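Local coordinates for protein membrane-bound lysozyme inhibitor of C-type lysozyme (Pseudomonas aeruginosa, PDB 3F6Z) that specifically inhibits C-type lysozymes as a lipoprotein of the bacterial outer membrane, at residues V33-K38 with S42-P47; Y23-E26 with K30-V33. One frame throughout, in Å; residues are numbered along the deposited sequence.

Both contacts pair adjoining strands of one antiparallel eight-stranded barrel and share strand 30-38. Contact 2 pairs its start with the end of strand 16-25; contact 1 pairs the remainder with strand 41-49, so the two form successive hairpins along the chain, meeting at Val33. Their centres lie about 14 Å apart. Side chains also connect them: Tyr35 OH and Tyr23 OH, 2.6 Å apart, probably share a hydrogen bond, and Pro47 CG packs on Phe31 CB at 3.5 Å. Three consecutive strands of the barrel wall are thus joined edge to edge, and the side chains of Tyr23 and Tyr35 lie about 9 and 10 Å from that of Lys77, inferred to act directly in lysozyme inhibition.

Contact 1. Residues V33-K38 with S42-P47; sequences VQYLNK and SLAVVP
Leu36 and Leu43 face each other as a hydrogen-bonded pair in an antiparallel beta hairpin of the barrel wall, the strand segments running at 167° to one another. Leu36 N reaches Leu43 O at 2.9 Å, approaching from above the carbonyl plane, whereas the return bond from Leu43 N to Leu36 O, 2.7 Å long, lies within the plane. The same two-way bonding holds Gln34 to Val45, with Gln34 N directed at a lone pair of Val45 O. On the face carrying these four residues, the side chains of Leu36 and Val45 cross, with Leu36 CD1 3.9 Å from Val45 CG2, and Leu8 of a second subunit packs on Leu36, Leu43 and Val45.

The other face carries Tyr35, whose CB passes Leu43 O at 4.1 Å. With CG anti to the carbonyl carbon (chi1 -68°), the ring runs past Ala44: CD1 lies near its methyl, and CE1 comes obliquely to 3.7 Å from Ala44 CB. Val33 CG1 sits over one ring face, 3.5 Å above its plane and offset toward the rim. At the tip, OH is probably hydrogen-bonded to Tyr23 OH, and bonded to Trp74 NE1.

Val33 and Val46 meet through their CG2 methyls, 3.8 Å apart; Val46 also touches Trp74 and Phe56. Tyr35, Asn37 and Ser42 pack against the chain of another protein. Near the turn, one water accepts from Asn37 ND2 and donates to Leu43 O, 2.8 Å away, giving that oxygen a second donor besides Leu36 N.

Contact 2. Residues Y23-E26 with K30-V33; sequences YKCE and KFTV
Tyr23 and Phe31 form a hydrogen-bonded antiparallel pair, but their two backbone bonds are unequal. The first, from Tyr23 N to Phe31 O, is short at 2.8 Å and nearly straight, with the donor almost in line with the carbonyl bond. The second, from Phe31 N to Tyr23 O, is weak: it stretches to 3.3 Å and bends to 144° at the hydrogen. Such asymmetry is consistent with the splay of the two strands, whose short axes run at 137°.

Apolar and aromatic contacts gather on the face that bears the pair. Phe31 CG sits between its backbone N and carbonyl carbon (chi1 47°), which carries the ring back toward strand 16-25. There one ring face takes Tyr23 CB, 4.2 Å from Phe31 CE2. At the far end of the same ring Cys25 SG approaches CE1 to 3.3 Å, an oblique sulfur-aromatic contact. The side chains of Tyr23 and Val33 cross, with Tyr23 CE2 4.1 Å from Val33 CG2; the Tyr23 ring also meets Trp74 edge-to-face.

Charge is concentrated on the opposite, exposed face. The extended chains of Lys24 and Lys30 lie side by side and point the same way. Their ends are modelled closer than two ammonium groups would be expected to sit, so the placement of the CE and NZ atoms is doubtful.

The disulfide from Cys25 to Cys98 ties this hairpin end to strand 96-100, which also bonds through its backbone to Lys24. The geometry is that of a beta hairpin at the seam of a closed antiparallel barrel, where the first and last strands of the sheet meet.

Contact 1. Residues V33-K38 with S42-P47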
loop_
_atom_site.group_PDB
_atom_site.type_symbol
_atom_site.label_atom_id
_atom_site.label_comp_id
_atom_site.label_asym_id
_atom_site.label_seq_id
_atom_site.Cartn_x
_atom_site.Cartn_y
_atom_site.Cartn_z
ATOM N N VAL B 33 4.050 -20.074 3.390
ATOM C CA VAL B 33 3.012 -19.095 3.109
ATOM C C VAL B 33 1.781 -19.769 2.521
ATOM O O VAL B 33 1.889 -20.751 1.787
ATOM C CB VAL B 33 3.521 -18.035 2.096
ATOM C CG1 VAL B 33 2.365 -17.148 1.624
ATOM C CG2 VAL B 33 4.614 -17.187 2.733
ATOM N N GLN B 34 0.604 -19.252 2.848
ATOM C CA GLN B 34 -0.606 -19.818 2.283
ATOM C C GLN B 34 -1.208 -18.799 1.328
ATOM O O GLN B 34 -1.466 -17.654 1.703
ATOM C CB GLN B 34 -1.632 -20.179 3.364
ATOM C CG GLN B 34 -2.839 -20.901 2.782
ATOM C CD GLN B 34 -3.852 -21.330 3.821
ATOM O OE1 GLN B 34 -4.502 -20.501 4.459
ATOM N NE2 GLN B 34 -3.994 -22.638 3.995
ATOM N N TYR B 35 -1.416 -19.215 0.088
ATOM C CA TYR B 35 -1.996 -18.334 -0.907
ATOM C C TYR B 35 -3.453 -18.696 -1.113
ATOM O O TYR B 35 -3.801 -19.876 -1.192
ATOM C CB TYR B 35 -1.221 -18.446 -2.225
ATOM C CG TYR B 35 0.179 -17.892 -2.125
ATOM C CD1 TYR B 35 0.393 -16.519 -2.012
ATOM C CD2 TYR B 35 1.288 -18.738 -2.090
ATOM C CE1 TYR B 35 1.671 -15.998 -1.864
ATOM C CE2 TYR B 35 2.580 -18.226 -1.940
ATOM C CZ TYR B 35 2.759 -16.856 -1.827
ATOM O OH TYR B 35 4.013 -16.335 -1.665
ATOM N N LEU B 36 -4.304 -17.678 -1.174
ATOM C CA LEU B 36 -5.728 -17.882 -1.388
ATOM C C LEU B 36 -6.202 -16.966 -2.505
ATOM O O LEU B 36 -6.114 -15.742 -2.397
ATOM C CB LEU B 36 -6.531 -17.598 -0.112
ATOM C CG LEU B 36 -6.244 -18.491 1.101
ATOM C CD1 LEU B 36 -5.187 -17.829 1.983
ATOM C CD2 LEU B 36 -7.525 -18.707 1.898
ATOM N N ASN B 37 -6.689 -17.578 -3.581
ATOM C CA ASN B 37 -7.186 -16.847 -4.735
ATOM C C ASN B 37 -8.645 -17.208 -4.990
ATOM O O ASN B 37 -8.975 -18.364 -5.275
ATOM C CB ASN B 37 -6.350 -17.183 -5.972
ATOM C CG ASN B 37 -4.868 -16.941 -5.757
ATOM O OD1 ASN B 37 -4.044 -17.828 -5.992
ATOM N ND2 ASN B 37 -4.520 -15.738 -5.312
ATOM N N LYS B 38 -9.514 -16.211 -4.885
ATOM C CA LYS B 38 -10.938 -16.408 -5.099
ATOM C C LYS B 38 -11.548 -15.168 -5.739
ATOM O O LYS B 38 -11.782 -14.167 -5.071
ATOM C CB LYS B 38 -11.617 -16.705 -3.758
ATOM C CG LYS B 38 -13.123 -16.888 -3.828
ATOM C CD LYS B 38 -13.691 -17.168 -2.440
ATOM C CE LYS B 38 -15.219 -17.162 -2.438
ATOM N NZ LYS B 38 -15.800 -18.265 -3.260
ATOM N N SER B 42 -7.397 -11.992 -3.540
ATOM C CA SER B 42 -6.187 -12.787 -3.581
ATOM C C SER B 42 -5.422 -12.427 -2.316
ATOM O O SER B 42 -5.084 -11.263 -2.094
ATOM C CB SER B 42 -5.378 -12.432 -4.829
ATOM O OG SER B 42 -4.141 -13.116 -4.844
ATOM N N LEU B 43 -5.155 -13.422 -1.480
ATOM C CA LEU B 43 -4.467 -13.173 -0.224
ATOM C C LEU B 43 -3.245 -14.050 -0.039
ATOM O O LEU B 43 -3.073 -15.057 -0.723
ATOM C CB LEU B 43 -5.423 -13.409 0.946
ATOM C CG LEU B 43 -6.812 -12.772 0.850
ATOM C CD1 LEU B 43 -7.694 -13.325 1.964
ATOM C CD2 LEU B 43 -6.704 -11.250 0.933
ATOM N N ALA B 44 -2.409 -13.653 0.909
ATOM C CA ALA B 44 -1.200 -14.374 1.250
ATOM C C ALA B 44 -1.030 -14.244 2.753
ATOM O O ALA B 44 -0.906 -13.132 3.279
ATOM C CB ALA B 44 -0.001 -13.770 0.529
ATOM N N VAL B 45 -1.042 -15.380 3.442
ATOM C CA VAL B 45 -0.881 -15.403 4.889
ATOM C C VAL B 45 0.604 -15.635 5.120
ATOM O O VAL B 45 1.140 -16.707 4.828
ATOM C CB VAL B 45 -1.736 -16.539 5.529
ATOM C CG1 VAL B 45 -1.657 -16.469 7.045
ATOM C CG2 VAL B 45 -3.192 -16.406 5.079
ATOM N N VAL B 46 1.272 -14.620 5.648
ATOM C CA VAL B 46 2.702 -14.711 5.837
ATOM C C VAL B 46 3.212 -14.493 7.238
ATOM O O VAL B 46 2.826 -13.540 7.909
ATOM C CB VAL B 46 3.441 -13.677 4.952
ATOM C CG1 VAL B 46 4.935 -13.859 5.095
ATOM C CG2 VAL B 46 2.991 -13.793 3.499
ATOM N N PRO B 47 4.078 -15.396 7.710
ATOM C CA PRO B 47 4.624 -15.213 9.057
ATOM C C PRO B 47 5.845 -14.303 8.869
ATOM O O PRO B 47 6.934 -14.759 8.501
ATOM C CB PRO B 47 4.993 -16.633 9.486
ATOM C CG PRO B 47 5.353 -17.296 8.177
ATOM C CD PRO B 47 4.263 -16.786 7.246
HETATM O O HOH W 1 -2.550 -15.176 -3.482
#

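Contact 2. Residues Y23-E26 with K30-V33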
loop_
_atom_site.group_PDB
_atom_site.type_symbol
_atom_site.label_atom_id
_atom_site.label_comp_id
_atom_site.label_asym_id
_atom_site.label_seq_id
_atom_site.Cartn_x
_atom_site.Cartn_y
_atom_site.Cartn_z
ATOM N N TYR B 23 9.400 -21.344 1.766
ATOM C CA TYR B 23 10.439 -20.434 1.302
ATOM C C TYR B 23 11.638 -20.455 2.231
ATOM O O TYR B 23 11.585 -20.977 3.347
ATOM C CB TYR B 23 9.940 -18.978 1.275
ATOM C CG TYR B 23 8.911 -18.639 0.223
ATOM C CD1 TYR B 23 9.286 -18.044 -0.986
ATOM C CD2 TYR B 23 7.558 -18.895 0.442
ATOM C CE1 TYR B 23 8.334 -17.715 -1.946
ATOM C CE2 TYR B 23 6.598 -18.577 -0.513
ATOM C CZ TYR B 23 6.988 -17.991 -1.703
ATOM O OH TYR B 23 6.029 -17.721 -2.654
ATOM N N LYS B 24 12.713 -19.844 1.751
ATOM C CA LYS B 24 13.945 -19.692 2.503
ATOM C C LYS B 24 14.454 -18.351 2.024
ATOM O O LYS B 24 14.570 -18.120 0.819
ATOM C CB LYS B 24 14.956 -20.791 2.175
ATOM C CG LYS B 24 16.285 -20.590 2.899
ATOM C CD LYS B 24 17.117 -21.848 2.905
ATOM C CE LYS B 24 18.387 -21.652 3.707
ATOM N NZ LYS B 24 19.133 -22.934 3.855
ATOM N N CYS B 25 14.733 -17.461 2.964
ATOM C CA CYS B 25 15.197 -16.129 2.614
ATOM C C CYS B 25 16.681 -15.953 2.869
ATOM O O CYS B 25 17.316 -16.775 3.534
ATOM C CB CYS B 25 14.392 -15.083 3.390
ATOM S SG CYS B 25 12.585 -15.307 3.222
ATOM N N GLU B 26 17.219 -14.866 2.332
ATOM C CA GLU B 26 18.631 -14.537 2.447
ATOM C C GLU B 26 19.141 -14.281 3.869
ATOM O O GLU B 26 20.339 -14.049 4.063
ATOM C CB GLU B 26 18.931 -13.307 1.590
ATOM C CG GLU B 26 20.393 -13.127 1.291
ATOM C CD GLU B 26 20.704 -11.761 0.747
ATOM O OE1 GLU B 26 19.956 -11.283 -0.134
ATOM O OE2 GLU B 26 21.707 -11.172 1.197
ATOM N N LYS B 30 13.163 -19.454 7.376
ATOM C CA LYS B 30 12.492 -20.470 6.586
ATOM C C LYS B 30 11.066 -20.567 7.117
ATOM O O LYS B 30 10.847 -20.813 8.306
ATOM C CB LYS B 30 13.202 -21.816 6.728
ATOM C CG LYS B 30 14.691 -21.756 6.448
ATOM C CD LYS B 30 15.278 -23.140 6.195
ATOM C CE LYS B 30 16.782 -23.052 5.979
ATOM N NZ LYS B 30 17.372 -24.315 5.446
ATOM N N PHE B 31 10.097 -20.358 6.233
ATOM C CA PHE B 31 8.695 -20.403 6.622
ATOM C C PHE B 31 7.825 -20.870 5.478
ATOM O O PHE B 31 8.311 -21.148 4.391
ATOM C CB PHE B 31 8.232 -19.021 7.070
ATOM C CG PHE B 31 8.630 -17.921 6.132
ATOM C CD1 PHE B 31 9.871 -17.306 6.252
ATOM C CD2 PHE B 31 7.779 -17.518 5.107
ATOM C CE1 PHE B 31 10.266 -16.298 5.357
ATOM C CE2 PHE B 31 8.165 -16.517 4.211
ATOM C CZ PHE B 31 9.414 -15.906 4.340
ATOM N N THR B 32 6.529 -20.941 5.740
ATOM C CA THR B 32 5.553 -21.379 4.756
ATOM C C THR B 32 4.453 -20.341 4.628
ATOM O O THR B 32 3.974 -19.808 5.624
ATOM C CB THR B 32 4.909 -22.717 5.168
ATOM O OG1 THR B 32 5.932 -23.709 5.316
ATOM C CG2 THR B 32 3.901 -23.174 4.116
ATOM N N VAL B 33 4.050 -20.074 3.390
ATOM C CA VAL B 33 3.012 -19.095 3.109
ATOM C C VAL B 33 1.781 -19.769 2.521
ATOM O O VAL B 33 1.889 -20.751 1.787
ATOM C CB VAL B 33 3.521 -18.035 2.096
ATOM C CG1 VAL B 33 2.365 -17.148 1.624
ATOM C CG2 VAL B 33 4.614 -17.187 2.733
#